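PDB 6WT9: c-di-GMP synthase from Capnocytophaga granulosa, which joins two GTP molecules into the second messenger 3',3'-c-di-GMP, releasing diphosphate, as the signal synthase of a CBASS antiphage defence system. Local coordinates for residues 236-241 against 278-283; 172-177 against 216-221. One frame throughout, in Å; residues are numbered along the deposited sequence.

Interaction 1: residues 236-241 against 278-283; sequences NKRSSE and IEKNKY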
loop_
_atom_site.group_PDB
_atom_site.type_symbol
_atom_site.label_atom_id
_atom_site.label_comp_id
_atom_site.label_asym_id
_atom_site.label_seq_id
_atom_site.Cartn_x
_atom_site.Cartn_y
_atom_site.Cartn_z
ATOM N N ASN A 236 -1.708 -10.588 -3.231
ATOM C CA ASN A 236 -2.191 -11.540 -2.235
ATOM C C ASN A 236 -1.909 -12.980 -2.643
ATOM O O ASN A 236 -1.618 -13.820 -1.783
ATOM C CB ASN A 236 -3.691 -11.347 -2.002
ATOM C CG ASN A 236 -4.001 -10.080 -1.234
ATOM O OD1 ASN A 236 -3.165 -9.578 -0.483
ATOM N ND2 ASN A 236 -5.209 -9.557 -1.413
ATOM N N LYS A 237 -1.982 -13.282 -3.938
ATOM C CA LYS A 237 -1.773 -14.654 -4.386
ATOM C C LYS A 237 -0.311 -15.061 -4.237
ATOM O O LYS A 237 -0.006 -16.130 -3.694
ATOM C CB LYS A 237 -2.243 -14.807 -5.833
ATOM C CG LYS A 237 -2.465 -16.244 -6.281
ATOM C CD LYS A 237 -1.306 -16.751 -7.122
ATOM C CE LYS A 237 -1.630 -18.088 -7.768
ATOM N NZ LYS A 237 -1.961 -19.122 -6.752
ATOM N N ARG A 238 0.611 -14.212 -4.700
ATOM C CA ARG A 238 2.028 -14.539 -4.598
ATOM C C ARG A 238 2.499 -14.559 -3.150
ATOM O O ARG A 238 3.377 -15.354 -2.797
ATOM C CB ARG A 238 2.860 -13.545 -5.407
ATOM C CG ARG A 238 4.315 -13.957 -5.587
ATOM C CD ARG A 238 4.960 -13.162 -6.704
ATOM N NE ARG A 238 6.142 -13.827 -7.240
ATOM C CZ ARG A 238 6.715 -13.509 -8.395
ATOM N NH1 ARG A 238 6.209 -12.534 -9.137
ATOM N NH2 ARG A 238 7.789 -14.167 -8.813
ATOM N N SER A 239 1.939 -13.694 -2.304
ATOM C CA SER A 239 2.271 -13.741 -0.886
ATOM C C SER A 239 1.756 -15.026 -0.253
ATOM O O SER A 239 2.409 -15.598 0.626
ATOM C CB SER A 239 1.701 -12.520 -0.169
ATOM O OG SER A 239 2.048 -12.548 1.202
ATOM N N SER A 240 0.592 -15.500 -0.699
ATOM C CA SER A 240 0.081 -16.779 -0.219
ATOM C C SER A 240 0.990 -17.928 -0.643
ATOM O O SER A 240 1.211 -18.869 0.130
ATOM C CB SER A 240 -1.343 -16.996 -0.733
ATOM O OG SER A 240 -1.928 -18.152 -0.157
ATOM N N GLU A 241 1.535 -17.863 -1.865
ATOM C CA GLU A 241 2.454 -18.901 -2.327
ATOM C C GLU A 241 3.726 -18.941 -1.492
ATOM O O GLU A 241 4.345 -20.002 -1.352
ATOM C CB GLU A 241 2.824 -18.680 -3.794
ATOM C CG GLU A 241 1.653 -18.569 -4.751
ATOM C CD GLU A 241 2.099 -18.254 -6.167
ATOM O OE1 GLU A 241 2.778 -19.105 -6.780
ATOM O OE2 GLU A 241 1.784 -17.151 -6.663
ATOM N N ILE A 278 10.705 -10.071 -7.830
ATOM C CA ILE A 278 11.650 -11.066 -7.337
ATOM C C ILE A 278 11.087 -12.463 -7.562
ATOM O O ILE A 278 9.936 -12.752 -7.206
ATOM C CB ILE A 278 11.962 -10.829 -5.853
ATOM C CG1 ILE A 278 12.516 -9.419 -5.644
ATOM C CG2 ILE A 278 12.940 -11.883 -5.341
ATOM C CD1 ILE A 278 12.715 -9.052 -4.187
ATOM N N GLU A 279 11.900 -13.339 -8.147
ATOM C CA GLU A 279 11.463 -14.701 -8.421
ATOM C C GLU A 279 11.213 -15.458 -7.122
ATOM O O GLU A 279 11.961 -15.321 -6.149
ATOM C CB GLU A 279 12.506 -15.430 -9.269
ATOM C CG GLU A 279 12.703 -14.820 -10.650
ATOM C CD GLU A 279 13.773 -15.529 -11.462
ATOM O OE1 GLU A 279 14.381 -16.489 -10.944
ATOM O OE2 GLU A 279 14.006 -15.124 -12.621
ATOM N N LYS A 280 10.145 -16.260 -7.114
ATOM C CA LYS A 280 9.740 -16.961 -5.899
ATOM C C LYS A 280 10.835 -17.889 -5.393
ATOM O O LYS A 280 11.060 -17.992 -4.182
ATOM C CB LYS A 280 8.460 -17.755 -6.156
ATOM C CG LYS A 280 7.236 -16.914 -6.463
ATOM C CD LYS A 280 6.182 -17.748 -7.173
ATOM C CE LYS A 280 5.982 -19.088 -6.481
ATOM N NZ LYS A 280 5.052 -19.972 -7.237
ATOM N N ASN A 281 11.526 -18.578 -6.306
ATOM C CA ASN A 281 12.525 -19.567 -5.914
ATOM C C ASN A 281 13.723 -18.960 -5.197
ATOM O O ASN A 281 14.526 -19.711 -4.634
ATOM C CB ASN A 281 13.003 -20.347 -7.140
ATOM C CG ASN A 281 13.612 -19.453 -8.200
ATOM O OD1 ASN A 281 14.791 -19.103 -8.134
ATOM N ND2 ASN A 281 12.809 -19.077 -9.188
ATOM N N LYS A 282 13.867 -17.635 -5.199
ATOM C CA LYS A 282 14.987 -17.016 -4.502
ATOM C C LYS A 282 14.725 -16.813 -3.017
ATOM O O LYS A 282 15.683 -16.708 -2.245
ATOM C CB LYS A 282 15.335 -15.675 -5.151
ATOM C CG LYS A 282 15.940 -15.792 -6.537
ATOM C CD LYS A 282 16.467 -14.450 -7.008
ATOM C CE LYS A 282 17.189 -14.574 -8.339
ATOM N NZ LYS A 282 16.278 -15.019 -9.428
ATOM N N TYR A 283 13.458 -16.758 -2.594
ATOM C CA TYR A 283 13.157 -16.534 -1.184
ATOM C C TYR A 283 12.084 -17.483 -0.658
ATOM O O TYR A 283 11.451 -17.176 0.358
ATOM C CB TYR A 283 12.730 -15.076 -0.936
ATOM C CG TYR A 283 11.460 -14.637 -1.640
ATOM C CD1 TYR A 283 11.486 -14.205 -2.962
ATOM C CD2 TYR A 283 10.241 -14.629 -0.973
ATOM C CE1 TYR A 283 10.326 -13.794 -3.604
ATOM C CE2 TYR A 283 9.079 -14.221 -1.606
ATOM C CZ TYR A 283 9.128 -13.804 -2.919
ATOM O OH TYR A 283 7.975 -13.398 -3.552
#

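Interaction 2: residues 172-177 against 216-221; sequences HPKAIK and NKRSNT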
loop_
_atom_site.group_PDB
_atom_site.type_symbol
_atom_site.label_atom_id
_atom_site.label_comp_id
_atom_site.label_asym_id
_atom_site.label_seq_id
_atom_site.Cartn_x
_atom_site.Cartn_y
_atom_site.Cartn_z
ATOM N N HIS A 172 -10.041 18.265 -4.017
ATOM C CA HIS A 172 -9.320 17.553 -5.066
ATOM C C HIS A 172 -10.304 16.980 -6.083
ATOM O O HIS A 172 -11.297 16.361 -5.690
ATOM C CB HIS A 172 -8.467 16.436 -4.478
ATOM C CG HIS A 172 -7.446 15.896 -5.430
ATOM N ND1 HIS A 172 -7.662 14.771 -6.197
ATOM C CD2 HIS A 172 -6.205 16.336 -5.749
ATOM C CE1 HIS A 172 -6.596 14.538 -6.942
ATOM N NE2 HIS A 172 -5.698 15.473 -6.689
ATOM N N PRO A 173 -10.060 17.159 -7.381
ATOM C CA PRO A 173 -11.036 16.732 -8.394
ATOM C C PRO A 173 -11.049 15.239 -8.684
ATOM O O PRO A 173 -11.841 14.802 -9.526
ATOM C CB PRO A 173 -10.594 17.522 -9.636
ATOM C CG PRO A 173 -9.126 17.682 -9.460
ATOM C CD PRO A 173 -8.906 17.854 -7.979
ATOM N N LYS A 174 -10.205 14.439 -8.031
ATOM C CA LYS A 174 -10.202 13.001 -8.254
ATOM C C LYS A 174 -10.690 12.195 -7.059
ATOM O O LYS A 174 -10.946 10.996 -7.212
ATOM C CB LYS A 174 -8.797 12.515 -8.642
ATOM C CG LYS A 174 -8.405 12.795 -10.086
ATOM C CD LYS A 174 -7.134 12.043 -10.457
ATOM C CE LYS A 174 -5.978 12.989 -10.746
ATOM N NZ LYS A 174 -6.154 13.715 -12.034
ATOM N N ALA A 175 -10.831 12.807 -5.886
ATOM C CA ALA A 175 -11.222 12.048 -4.708
ATOM C C ALA A 175 -11.841 12.974 -3.673
ATOM O O ALA A 175 -11.474 14.147 -3.568
ATOM C CB ALA A 175 -10.026 11.305 -4.098
ATOM N N ILE A 176 -12.784 12.423 -2.914
ATOM C CA ILE A 176 -13.352 13.073 -1.739
ATOM C C ILE A 176 -12.732 12.428 -0.510
ATOM O O ILE A 176 -12.664 11.197 -0.417
ATOM C CB ILE A 176 -14.885 12.941 -1.710
ATOM C CG1 ILE A 176 -15.497 13.442 -3.018
ATOM C CG2 ILE A 176 -15.467 13.698 -0.523
ATOM C CD1 ILE A 176 -17.003 13.274 -3.085
ATOM N N LYS A 177 -12.278 13.249 0.433
ATOM C CA LYS A 177 -11.647 12.763 1.654
ATOM C C LYS A 177 -12.511 13.149 2.844
ATOM O O LYS A 177 -12.816 14.330 3.035
ATOM C CB LYS A 177 -10.233 13.328 1.811
ATOM C CG LYS A 177 -9.468 12.744 2.989
ATOM C CD LYS A 177 -8.024 13.217 3.012
ATOM C CE LYS A 177 -7.209 12.446 4.039
ATOM N NZ LYS A 177 -7.162 10.988 3.729
ATOM N N ASN A 216 -12.345 12.532 -13.540
ATOM C CA ASN A 216 -11.590 13.745 -13.247
ATOM C C ASN A 216 -12.563 14.918 -13.268
ATOM O O ASN A 216 -13.009 15.343 -14.339
ATOM C CB ASN A 216 -10.461 13.936 -14.256
ATOM C CG ASN A 216 -9.463 14.990 -13.825
ATOM O OD1 ASN A 216 -9.834 16.040 -13.302
ATOM N ND2 ASN A 216 -8.182 14.711 -14.041
ATOM N N LYS A 217 -12.890 15.436 -12.081
ATOM C CA LYS A 217 -13.819 16.557 -11.986
ATOM C C LYS A 217 -13.272 17.800 -12.676
ATOM O O LYS A 217 -14.042 18.594 -13.228
ATOM C CB LYS A 217 -14.122 16.848 -10.515
ATOM C CG LYS A 217 -15.105 17.979 -10.262
ATOM C CD LYS A 217 -15.254 18.223 -8.767
ATOM C CE LYS A 217 -16.250 19.329 -8.471
ATOM N NZ LYS A 217 -16.393 19.559 -7.007
ATOM N N ARG A 218 -11.949 17.973 -12.671
ATOM C CA ARG A 218 -11.352 19.178 -13.235
ATOM C C ARG A 218 -11.497 19.219 -14.752
ATOM O O ARG A 218 -11.816 20.271 -15.320
ATOM C CB ARG A 218 -9.883 19.264 -12.821
ATOM C CG ARG A 218 -9.033 20.206 -13.650
ATOM C CD ARG A 218 -8.086 19.422 -14.538
ATOM N NE ARG A 218 -7.557 18.244 -13.854
ATOM C CZ ARG A 218 -6.513 18.259 -13.034
ATOM N NH1 ARG A 218 -5.875 19.395 -12.789
ATOM N NH2 ARG A 218 -6.106 17.137 -12.455
ATOM N N SER A 219 -11.272 18.092 -15.422
ATOM C CA SER A 219 -11.368 18.031 -16.873
ATOM C C SER A 219 -12.698 17.479 -17.367
ATOM O O SER A 219 -12.932 17.475 -18.580
ATOM C CB SER A 219 -10.226 17.183 -17.446
ATOM O OG SER A 219 -10.318 15.840 -17.005
ATOM N N ASN A 220 -13.565 17.012 -16.467
ATOM C CA ASN A 220 -14.842 16.390 -16.814
ATOM C C ASN A 220 -14.663 15.168 -17.714
ATOM O O ASN A 220 -15.611 14.723 -18.369
ATOM C CB ASN A 220 -15.797 17.401 -17.467
ATOM C CG ASN A 220 -17.234 16.913 -17.502
ATOM O OD1 ASN A 220 -17.668 16.161 -16.629
ATOM N ND2 ASN A 220 -17.975 17.329 -18.521
ATOM N N THR A 221 -13.459 14.610 -17.760
ATOM C CA THR A 221 -13.160 13.425 -18.548
ATOM C C THR A 221 -12.910 12.243 -17.619
ATOM O O THR A 221 -13.022 12.343 -16.394
ATOM C CB THR A 221 -11.953 13.667 -19.461
ATOM O OG1 THR A 221 -10.782 13.886 -18.663
ATOM C CG2 THR A 221 -12.189 14.878 -20.351
#

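Interaction 1: residues 236-241 against 278-283
Arg-238 is the first residue of 236-241 to meet 278-283, and it does so as a nearly straight rod. With CG anti to the backbone N (chi1 -169°) and the chain extended on to NE, the guanidinium is carried from the helix to the turn beyond. There Ile-278 O sits over one guanidinium face. Arg-238 NH2 comes within 3.0 Å of Ile-278 O, yet the approach over the face gives too poor an angle for a hydrogen bond. Near the guanidinium plane, at its edge, CG of Lys-280 packs 3.4 Å from Arg-238 NE.

Glu-241, pointing toward the partner segment, makes its closest approach through OE1. A salt bridge joins Glu-241 OE1 to Lys-280 NZ; its 2.5 Å is unusually short, so the exact distance is doubtful. A bend at chi3 (46°) turns the end of Lys-280 toward Glu-241, whose side chain it crosses at about a right angle. One lysine thus offers methylenes to the arginine and its ammonium to the glutamate.

Tyr-276 adds a cation-pi partner to Arg-238. The contact joins the end of helix 228-241 to the loop between helices 268-276 and 291-304, where Ile-278 and Tyr-283 pack on helix 291-304 and Tyr-283 also reaches helix 245-259.

Interaction 2: residues 172-177 against 216-221
Asn-216 opens the turn and meets Lys-174 through its amide: ND2 lies 3.0 Å from Lys-174 NZ, a pairing of two donors and so not a hydrogen bond. Its other end, OD1, is turned back into its own segment, accepting from Arg-218 NE at 3.2 Å and from the backbone N of Ser-219 at 3.3 Å. Both donors come from the same face of the amide, and the Ser-219 N, well above the carbonyl plane, closes an Asx motif.

At Lys-217 the backbones join: its N donates to Pro-173 O at 2.8 Å, with an N-H...O angle of 164°. Its CB packs against Pro-173 CB, while the extended chain leads away to a salt bridge with Glu-158.

Arg-218 completes the seat for the proline, its CB 3.7 Å from Pro-173 CB. Bends at chi2 (-108°) and chi3 fold the arginine back, bringing the rim of one guanidinium face over Pro-173 CG and its edge to Lys-174, whose NZ is 3.4 Å from Arg-218 NH2.

Two like charges therefore stand side by side, a cost that the salt bridge from Lys-174 to Glu-223 would be expected to offset. The cross-segment hold itself rests on one backbone hydrogen bond and the proline's nonpolar packing.

In the fold
The two contacts differ in both place and chemistry. Interaction 1 is partly buried in the helical part of the chain, whereas interaction 2 is a surface contact between loops bordering the sheet of the nucleotidyltransferase fold. They share no helix or strand, lie on opposite sides of the chain's centre, and have centres 36 Å apart. Similar areas are buried, but by different means: in 236-241 with 278-283, side chains from the helix reach the loop's backbone and a lysine, with Glu-241 and Lys-280 as the charge pair, while 172-177 and 216-221 come close enough for their backbones to bond. Both contacts involve basic groups, with an acidic partner across interaction 1 but outside the paired segments in interaction 2.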